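Local coordinates for protein 1d10 (Caenorhabditis elegans, PDB 1T9F) that is of unknown function but, as an SDF2-like protein built of MIR repeats in a beta-trefoil, probably acts in the secretory pathway, at residues Ser22-His27 against Arg158-Thr163; Ser88-Ala93 against Gln98-Ser103. All coordinates share one frame; numbering follows the deposited sequence.

Contact 1: Ser22-His27 against Arg158-Thr163; sequences SRLHSH and REVVGT
Ser22 and Leu24 face Arg158 and Val160 across two backbones that nowhere pair as strands: the CA atoms of Ser22 and Arg158 are 7.8 Å apart, those of Leu24 and Val160 8.2 Å, so the meeting is made by side chains. At one end the CB of Ser22 lies against the bent side chain of Arg158, 3.9 Å from its NE, in the plane of the guanidinium and at its edge, while CD of the arginine packs beside the same carbon. The bend of Arg158 at chi2 (77°) lays CD and NE alongside Ser22 CB. Asp20 OD2 forms a salt bridge with Arg158 NE and a hydrogen bond with Ser22 OG; one carboxylate oxygen thus ties the two residues together and probably steadies the guanidinium at this end. Two residues further along, the contact turns apolar. The CD1 methyl of Leu24 touches the CG2 methyl of Val160 at 4.1 Å, the two side chains crossing at about a right angle. CG of the leucine stands anti to its own N (chi1 -170°), and from there the CD1 branch is the one that reaches the valine. Only 127 Å² is buried between the segments, yet three of the four touching residues are buried in the chain. The contact joins strands of the first and last MIR ranges inside the beta-trefoil. Strand 38-43, which pairs with both 23-27 and 158-163, adds Ala42 against Ser22 and Val40 against Leu24; Leu143 and Leu145 of strand 142-146 pack on Val160, and Phe15 of strand 12-17 on Leu24.

Contact 2: Ser88-Ala93 against Gln98-Ser103; sequences SHHFTA and QHQEVS
Ser88 OG is gripped from two directions by the facing strand: it takes a hydrogen bond from Gln100 NE2 at 2.7 Å and gives its own proton to Glu101 O at 2.9 Å. The serine oxygen lies close to the amide plane of Gln100; with OG anti to the serine's backbone N (chi1 -153°), the hydroxyl reaches the facing strand. Gln100 itself reaches the serine with an extended chain, and its NE2 has a second partner in Thr139 OG1. Were this glutamine an alanine, Ser88 OG would probably lose its amide donor and Thr139 OG1 its partner. Across the hairpin the imidazole of His89 gives its NE2 proton to Glu101 OE1 at 2.7 Å, meeting the carboxylate from above its plane, with ring and carboxylate turned 61° apart. Ser35 OG also bonds to OE1, so this oxygen too is held twice. The CD1 edge of Phe91 sits over the centre of the His89 ring, 3.3 Å above its plane. This is the turn end of the beta hairpin of strands 85-89 and 100-105, within a MIR repeat; an inverse gamma turn centred on His90 bends the chain there. Past that corner the backbones pair at Thr92 and Gln100, a non-hydrogen-bonded pair, where Glu101 N bonds to Phe91 O (2.9 Å) and Ala93 N to His99 O (2.7 Å). A water donates to Thr92 O, while the CB atoms of Ala93 and His99 touch at 4.1 Å.

In the fold
Strand 158-163 belongs to contact 1 and is the neighbour of strand 100-105 from contact 2, so the two meet directly in one sheet, their centres about 12 Å apart. Gly162 N lies 2.8 Å from Gln100 O, a probable hydrogen bond, and Val102 CG2 packs 3.3 Å from Val161 C. Thr163 CG2 lies 3.4 Å from His99 CE1. Along the chain, contact 2 is nested inside the long loop that contact 1 closes, which brings the first and last MIR ranges together, with the middle range, which holds contact 2, between them in sequence. Contact 1 is the deeper, its centre about 7 Å from that of the chain, against about 13 Å for contact 2.

Contact 1: Ser22-His27 against Arg158-Thr163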
ATOM      1  N   SER A  22       6.003   7.375   8.568  1.00 17.03           N
ATOM      2  CA  SER A  22       5.897   7.863   7.192  1.00 18.80           C
ATOM      3  C   SER A  22       4.603   7.379   6.521  1.00 21.39           C
ATOM      4  O   SER A  22       4.063   6.333   6.886  1.00 18.73           O
ATOM      5  CB  SER A  22       7.108   7.391   6.386  1.00 12.61           C
ATOM      6  OG  SER A  22       7.260   5.987   6.474  1.00 20.94           O
ATOM      7  N   ARG A  23       4.115   8.140   5.542  1.00 15.64           N
ATOM      8  CA  ARG A  23       2.878   7.793   4.845  1.00 16.17           C
ATOM      9  C   ARG A  23       3.121   7.182   3.477  1.00 17.24           C
ATOM     10  O   ARG A  23       3.965   7.669   2.722  1.00 14.95           O
ATOM     11  CB  ARG A  23       1.992   9.027   4.666  1.00 18.32           C
ATOM     12  CG  ARG A  23       1.391   9.567   5.942  1.00 19.44           C
ATOM     13  CD  ARG A  23       2.350  10.489   6.665  1.00 31.46           C
ATOM     14  NE  ARG A  23       1.870  10.824   8.003  1.00 43.52           N
ATOM     15  CZ  ARG A  23       0.745  11.479   8.258  1.00 45.62           C
ATOM     16  NH1 ARG A  23      -0.037  11.885   7.263  1.00 53.39           N
ATOM     17  NH2 ARG A  23       0.399  11.726   9.514  1.00 43.75           N
ATOM     18  N   LEU A  24       2.375   6.122   3.161  1.00 11.44           N
ATOM     19  CA  LEU A  24       2.502   5.456   1.859  1.00 10.82           C
ATOM     20  C   LEU A  24       2.264   6.549   0.835  1.00 12.80           C
ATOM     21  O   LEU A  24       1.332   7.356   0.980  1.00 11.97           O
ATOM     22  CB  LEU A  24       1.475   4.335   1.714  1.00 12.78           C
ATOM     23  CG  LEU A  24       1.696   3.427   0.497  1.00 10.91           C
ATOM     24  CD1 LEU A  24       3.067   2.795   0.567  1.00 13.86           C
ATOM     25  CD2 LEU A  24       0.622   2.355   0.457  1.00  9.77           C
ATOM     26  N   HIS A  25       3.061   6.550  -0.227  1.00 13.24           N
ATOM     27  CA  HIS A  25       2.994   7.659  -1.169  1.00 10.40           C
ATOM     28  C   HIS A  25       3.374   7.279  -2.598  1.00 17.84           C
ATOM     29  O   HIS A  25       4.079   6.288  -2.835  1.00 15.55           O
ATOM     30  CB  HIS A  25       3.966   8.716  -0.611  1.00 15.13           C
ATOM     31  CG  HIS A  25       4.008  10.017  -1.357  1.00 22.74           C
ATOM     32  ND1 HIS A  25       4.857  10.238  -2.419  1.00 28.39           N
ATOM     33  CD2 HIS A  25       3.388  11.198  -1.120  1.00 16.33           C
ATOM     34  CE1 HIS A  25       4.761  11.500  -2.803  1.00 20.73           C
ATOM     35  NE2 HIS A  25       3.877  12.103  -2.030  1.00 23.95           N
ATOM     36  N   SER A  26       2.881   8.054  -3.552  1.00 16.17           N
ATOM     37  CA  SER A  26       3.256   7.837  -4.937  1.00 16.77           C
ATOM     38  C   SER A  26       3.301   9.180  -5.645  1.00 24.09           C
ATOM     39  O   SER A  26       2.919  10.201  -5.073  1.00 20.56           O
ATOM     40  CB  SER A  26       2.312   6.884  -5.646  1.00 15.48           C
ATOM     41  OG  SER A  26       2.955   6.398  -6.817  1.00 19.35           O
ATOM     42  N   HIS A  27       3.754   9.177  -6.893  1.00 20.47           N
ATOM     43  CA  HIS A  27       3.911  10.419  -7.634  1.00 24.37           C
ATOM     44  C   HIS A  27       4.296  10.080  -9.065  1.00 24.45           C
ATOM     45  O   HIS A  27       4.389   8.911  -9.415  1.00 22.36           O
ATOM     46  CB  HIS A  27       5.014  11.218  -6.955  1.00 21.36           C
ATOM     47  CG  HIS A  27       6.126  10.356  -6.441  1.00 18.89           C
ATOM     48  ND1 HIS A  27       6.973  10.750  -5.429  1.00 21.40           N
ATOM     49  CD2 HIS A  27       6.528   9.114  -6.805  1.00 20.77           C
ATOM     50  CE1 HIS A  27       7.850   9.789  -5.191  1.00 18.99           C
ATOM     51  NE2 HIS A  27       7.601   8.785  -6.014  1.00 16.44           N
ATOM     52  N   ARG A 158      11.283   7.177   2.001  1.00 20.95           N
ATOM     53  CA  ARG A 158      11.633   5.791   2.303  1.00 23.16           C
ATOM     54  C   ARG A 158      11.271   4.785   1.215  1.00 22.67           C
ATOM     55  O   ARG A 158      10.227   4.899   0.568  1.00 19.49           O
ATOM     56  CB  ARG A 158      10.989   5.359   3.624  1.00 25.76           C
ATOM     57  CG  ARG A 158      11.496   6.104   4.858  1.00 22.12           C
ATOM     58  CD  ARG A 158      10.895   7.493   4.968  1.00 24.32           C
ATOM     59  NE  ARG A 158      10.969   8.024   6.328  1.00 28.43           N
ATOM     60  CZ  ARG A 158      12.038   8.612   6.857  1.00 40.37           C
ATOM     61  NH1 ARG A 158      13.144   8.757   6.143  1.00 41.82           N
ATOM     62  NH2 ARG A 158      11.998   9.058   8.109  1.00 39.87           N
ATOM     63  N   GLU A 159      12.148   3.799   1.019  1.00 17.81           N
ATOM     64  CA  GLU A 159      11.911   2.764   0.020  1.00 24.64           C
ATOM     65  C   GLU A 159      10.852   1.795   0.537  1.00 19.11           C
ATOM     66  O   GLU A 159      10.914   1.343   1.681  1.00 21.73           O
ATOM     67  CB  GLU A 159      13.203   1.986  -0.286  1.00 28.23           C
ATOM     68  CG  GLU A 159      12.993   0.800  -1.230  1.00 28.48           C
ATOM     69  CD  GLU A 159      14.222  -0.100  -1.355  1.00 37.76           C
ATOM     70  OE1 GLU A 159      14.921  -0.301  -0.339  1.00 25.51           O
ATOM     71  OE2 GLU A 159      14.475  -0.618  -2.464  1.00 29.77           O
ATOM     72  N   VAL A 160       9.875   1.506  -0.315  1.00 22.11           N
ATOM     73  CA  VAL A 160       8.795   0.580  -0.005  1.00 16.88           C
ATOM     74  C   VAL A 160       9.044  -0.668  -0.860  1.00 16.94           C
ATOM     75  O   VAL A 160       9.265  -0.568  -2.076  1.00 21.65           O
ATOM     76  CB  VAL A 160       7.422   1.181  -0.374  1.00 20.80           C
ATOM     77  CG1 VAL A 160       6.331   0.128  -0.200  1.00 19.35           C
ATOM     78  CG2 VAL A 160       7.122   2.398   0.498  1.00 14.44           C
ATOM     79  N   VAL A 161       9.016  -1.837  -0.237  1.00 19.97           N
ATOM     80  CA  VAL A 161       9.272  -3.071  -0.970  1.00 24.10           C
ATOM     81  C   VAL A 161       8.439  -4.242  -0.467  1.00 26.36           C
ATOM     82  O   VAL A 161       7.646  -4.110   0.467  1.00 21.67           O
ATOM     83  CB  VAL A 161      10.752  -3.496  -0.866  1.00 23.18           C
ATOM     84  CG1 VAL A 161      11.668  -2.361  -1.303  1.00 25.66           C
ATOM     85  CG2 VAL A 161      11.063  -3.922   0.559  1.00 23.75           C
ATOM     86  N   GLY A 162       8.652  -5.395  -1.097  1.00 26.58           N
ATOM     87  CA  GLY A 162       7.942  -6.601  -0.721  1.00 26.55           C
ATOM     88  C   GLY A 162       8.931  -7.549  -0.071  1.00 24.92           C
ATOM     89  O   GLY A 162       9.902  -7.966  -0.698  1.00 29.10           O
ATOM     90  N   THR A 163       8.697  -7.876   1.192  1.00 24.48           N
ATOM     91  CA  THR A 163       9.592  -8.770   1.904  1.00 30.93           C
ATOM     92  C   THR A 163       8.985 -10.160   2.043  1.00 31.83           C
ATOM     93  O   THR A 163       7.780 -10.300   2.249  1.00 32.83           O
ATOM     94  CB  THR A 163       9.911  -8.215   3.301  1.00 30.72           C
ATOM     95  OG1 THR A 163       8.695  -8.035   4.035  1.00 27.58           O
ATOM     96  CG2 THR A 163      10.627  -6.873   3.183  1.00 25.39           C
TER

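Contact 2: Ser88-Ala93 against Gln98-Ser103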
ATOM      1  N   SER A  88       2.596  -5.302  -7.223  1.00 23.14           N
ATOM      2  CA  SER A  88       3.821  -6.034  -6.959  1.00 21.91           C
ATOM      3  C   SER A  88       3.993  -7.127  -7.998  1.00 27.58           C
ATOM      4  O   SER A  88       3.060  -7.467  -8.731  1.00 20.45           O
ATOM      5  CB  SER A  88       3.855  -6.626  -5.560  1.00 21.58           C
ATOM      6  OG  SER A  88       5.216  -6.754  -5.168  1.00 20.62           O
ATOM      7  N   HIS A  89       5.195  -7.677  -8.054  1.00 31.87           N
ATOM      8  CA  HIS A  89       5.515  -8.680  -9.052  1.00 33.03           C
ATOM      9  C   HIS A  89       6.928  -9.190  -8.834  1.00 33.58           C
ATOM     10  O   HIS A  89       7.580  -8.827  -7.855  1.00 29.61           O
ATOM     11  CB  HIS A  89       5.385  -8.042 -10.434  1.00 30.72           C
ATOM     12  CG  HIS A  89       5.836  -6.613 -10.478  1.00 28.32           C
ATOM     13  ND1 HIS A  89       5.516  -5.763 -11.513  1.00 27.84           N
ATOM     14  CD2 HIS A  89       6.583  -5.885  -9.612  1.00 29.18           C
ATOM     15  CE1 HIS A  89       6.045  -4.574 -11.283  1.00 32.72           C
ATOM     16  NE2 HIS A  89       6.697  -4.621 -10.135  1.00 22.60           N
ATOM     17  N   HIS A  90       7.400 -10.026  -9.754  1.00 39.24           N
ATOM     18  CA  HIS A  90       8.729 -10.601  -9.642  1.00 43.99           C
ATOM     19  C   HIS A  90       9.886  -9.757 -10.168  1.00 41.96           C
ATOM     20  O   HIS A  90      10.655 -10.206 -11.014  1.00 44.14           O
ATOM     21  CB  HIS A  90       8.766 -11.978 -10.311  1.00 49.87           C
ATOM     22  CG  HIS A  90       8.185 -13.071  -9.469  1.00 61.18           C
ATOM     23  ND1 HIS A  90       8.589 -13.303  -8.172  1.00 65.80           N
ATOM     24  CD2 HIS A  90       7.248 -14.010  -9.746  1.00 68.17           C
ATOM     25  CE1 HIS A  90       7.927 -14.337  -7.685  1.00 66.87           C
ATOM     26  NE2 HIS A  90       7.108 -14.785  -8.619  1.00 68.33           N
ATOM     27  N   PHE A  91      10.000  -8.533  -9.674  1.00 36.73           N
ATOM     28  CA  PHE A  91      11.104  -7.669 -10.059  1.00 38.47           C
ATOM     29  C   PHE A  91      11.836  -7.345  -8.765  1.00 34.69           C
ATOM     30  O   PHE A  91      11.262  -7.441  -7.682  1.00 39.03           O
ATOM     31  CB  PHE A  91      10.611  -6.380 -10.734  1.00 37.20           C
ATOM     32  CG  PHE A  91      10.020  -6.595 -12.103  1.00 36.66           C
ATOM     33  CD1 PHE A  91       8.665  -6.857 -12.260  1.00 38.68           C
ATOM     34  CD2 PHE A  91      10.825  -6.541 -13.237  1.00 40.00           C
ATOM     35  CE1 PHE A  91       8.115  -7.064 -13.531  1.00 49.27           C
ATOM     36  CE2 PHE A  91      10.290  -6.745 -14.510  1.00 42.84           C
ATOM     37  CZ  PHE A  91       8.930  -7.008 -14.658  1.00 47.93           C
ATOM     38  N   THR A  92      13.103  -6.970  -8.869  1.00 40.91           N
ATOM     39  CA  THR A  92      13.891  -6.662  -7.684  1.00 38.98           C
ATOM     40  C   THR A  92      13.697  -5.206  -7.263  1.00 38.77           C
ATOM     41  O   THR A  92      13.583  -4.318  -8.110  1.00 40.14           O
ATOM     42  CB  THR A  92      15.387  -6.935  -7.946  1.00 41.08           C
ATOM     43  OG1 THR A  92      16.092  -6.988  -6.700  1.00 52.27           O
ATOM     44  CG2 THR A  92      15.983  -5.836  -8.813  1.00 43.62           C
ATOM     45  N   ALA A  93      13.647  -4.970  -5.953  1.00 31.39           N
ATOM     46  CA  ALA A  93      13.472  -3.621  -5.415  1.00 37.46           C
ATOM     47  C   ALA A  93      14.552  -2.703  -5.981  1.00 40.25           C
ATOM     48  O   ALA A  93      15.620  -3.167  -6.384  1.00 42.76           O
ATOM     49  CB  ALA A  93      13.551  -3.647  -3.888  1.00 30.39           C
ATOM     50  N   GLN A  98      17.755  -7.605  -2.323  1.00 36.04           N
ATOM     51  CA  GLN A  98      17.186  -8.806  -1.722  1.00 38.17           C
ATOM     52  C   GLN A  98      15.669  -8.781  -1.637  1.00 40.86           C
ATOM     53  O   GLN A  98      15.041  -9.795  -1.311  1.00 39.81           O
ATOM     54  CB  GLN A  98      17.746  -9.027  -0.315  1.00 38.01           C
ATOM     55  CG  GLN A  98      18.822  -8.045   0.137  1.00 49.40           C
ATOM     56  CD  GLN A  98      18.294  -6.648   0.408  1.00 36.04           C
ATOM     57  OE1 GLN A  98      18.061  -5.868  -0.515  1.00 47.61           O
ATOM     58  NE2 GLN A  98      18.098  -6.326   1.683  1.00 30.21           N
ATOM     59  N   HIS A  99      15.075  -7.628  -1.922  1.00 35.91           N
ATOM     60  CA  HIS A  99      13.633  -7.516  -1.840  1.00 31.16           C
ATOM     61  C   HIS A  99      12.924  -7.324  -3.167  1.00 35.68           C
ATOM     62  O   HIS A  99      13.533  -6.997  -4.189  1.00 37.44           O
ATOM     63  CB  HIS A  99      13.249  -6.402  -0.862  1.00 34.15           C
ATOM     64  CG  HIS A  99      13.614  -6.706   0.558  1.00 30.13           C
ATOM     65  ND1 HIS A  99      13.375  -7.935   1.137  1.00 34.64           N
ATOM     66  CD2 HIS A  99      14.186  -5.944   1.518  1.00 30.49           C
ATOM     67  CE1 HIS A  99      13.781  -7.916   2.394  1.00 34.06           C
ATOM     68  NE2 HIS A  99      14.278  -6.719   2.651  1.00 36.14           N
ATOM     69  N   GLN A 100      11.617  -7.540  -3.119  1.00 32.92           N
ATOM     70  CA  GLN A 100      10.740  -7.440  -4.270  1.00 29.72           C
ATOM     71  C   GLN A 100      10.260  -6.002  -4.453  1.00 32.33           C
ATOM     72  O   GLN A 100      10.023  -5.285  -3.478  1.00 26.83           O
ATOM     73  CB  GLN A 100       9.566  -8.386  -4.045  1.00 33.59           C
ATOM     74  CG  GLN A 100       8.573  -8.520  -5.171  1.00 35.49           C
ATOM     75  CD  GLN A 100       7.555  -9.598  -4.867  1.00 44.06           C
ATOM     76  OE1 GLN A 100       7.881 -10.788  -4.862  1.00 45.61           O
ATOM     77  NE2 GLN A 100       6.323  -9.191  -4.585  1.00 27.33           N
ATOM     78  N   GLU A 101      10.123  -5.591  -5.709  1.00 27.21           N
ATOM     79  CA  GLU A 101       9.687  -4.243  -6.055  1.00 31.98           C
ATOM     80  C   GLU A 101       8.197  -4.039  -5.808  1.00 33.12           C
ATOM     81  O   GLU A 101       7.390  -4.951  -5.991  1.00 27.43           O
ATOM     82  CB  GLU A 101       9.973  -3.962  -7.536  1.00 26.34           C
ATOM     83  CG  GLU A 101       9.757  -2.519  -7.976  1.00 26.41           C
ATOM     84  CD  GLU A 101       9.619  -2.379  -9.492  1.00 37.34           C
ATOM     85  OE1 GLU A 101       8.496  -2.561 -10.013  1.00 34.01           O
ATOM     86  OE2 GLU A 101      10.632  -2.096 -10.165  1.00 34.00           O
ATOM     87  N   VAL A 102       7.846  -2.829  -5.385  1.00 28.68           N
ATOM     88  CA  VAL A 102       6.457  -2.464  -5.159  1.00 18.26           C
ATOM     89  C   VAL A 102       6.257  -1.210  -6.001  1.00 15.73           C
ATOM     90  O   VAL A 102       7.007  -0.253  -5.879  1.00 22.39           O
ATOM     91  CB  VAL A 102       6.174  -2.176  -3.672  1.00 22.34           C
ATOM     92  CG1 VAL A 102       4.788  -1.563  -3.517  1.00 16.48           C
ATOM     93  CG2 VAL A 102       6.249  -3.477  -2.876  1.00 26.65           C
ATOM     94  N   SER A 103       5.250  -1.217  -6.861  1.00 17.73           N
ATOM     95  CA  SER A 103       5.020  -0.080  -7.743  1.00 16.30           C
ATOM     96  C   SER A 103       3.571   0.361  -7.772  1.00 19.39           C
ATOM     97  O   SER A 103       2.714  -0.241  -7.124  1.00 18.32           O
ATOM     98  CB  SER A 103       5.462  -0.459  -9.159  1.00 19.03           C
ATOM     99  OG  SER A 103       4.723  -1.588  -9.617  1.00 21.56           O
TER
HETATM  100  O   HOH W   1      12.771  -1.740  -9.028  1.00 31.60           O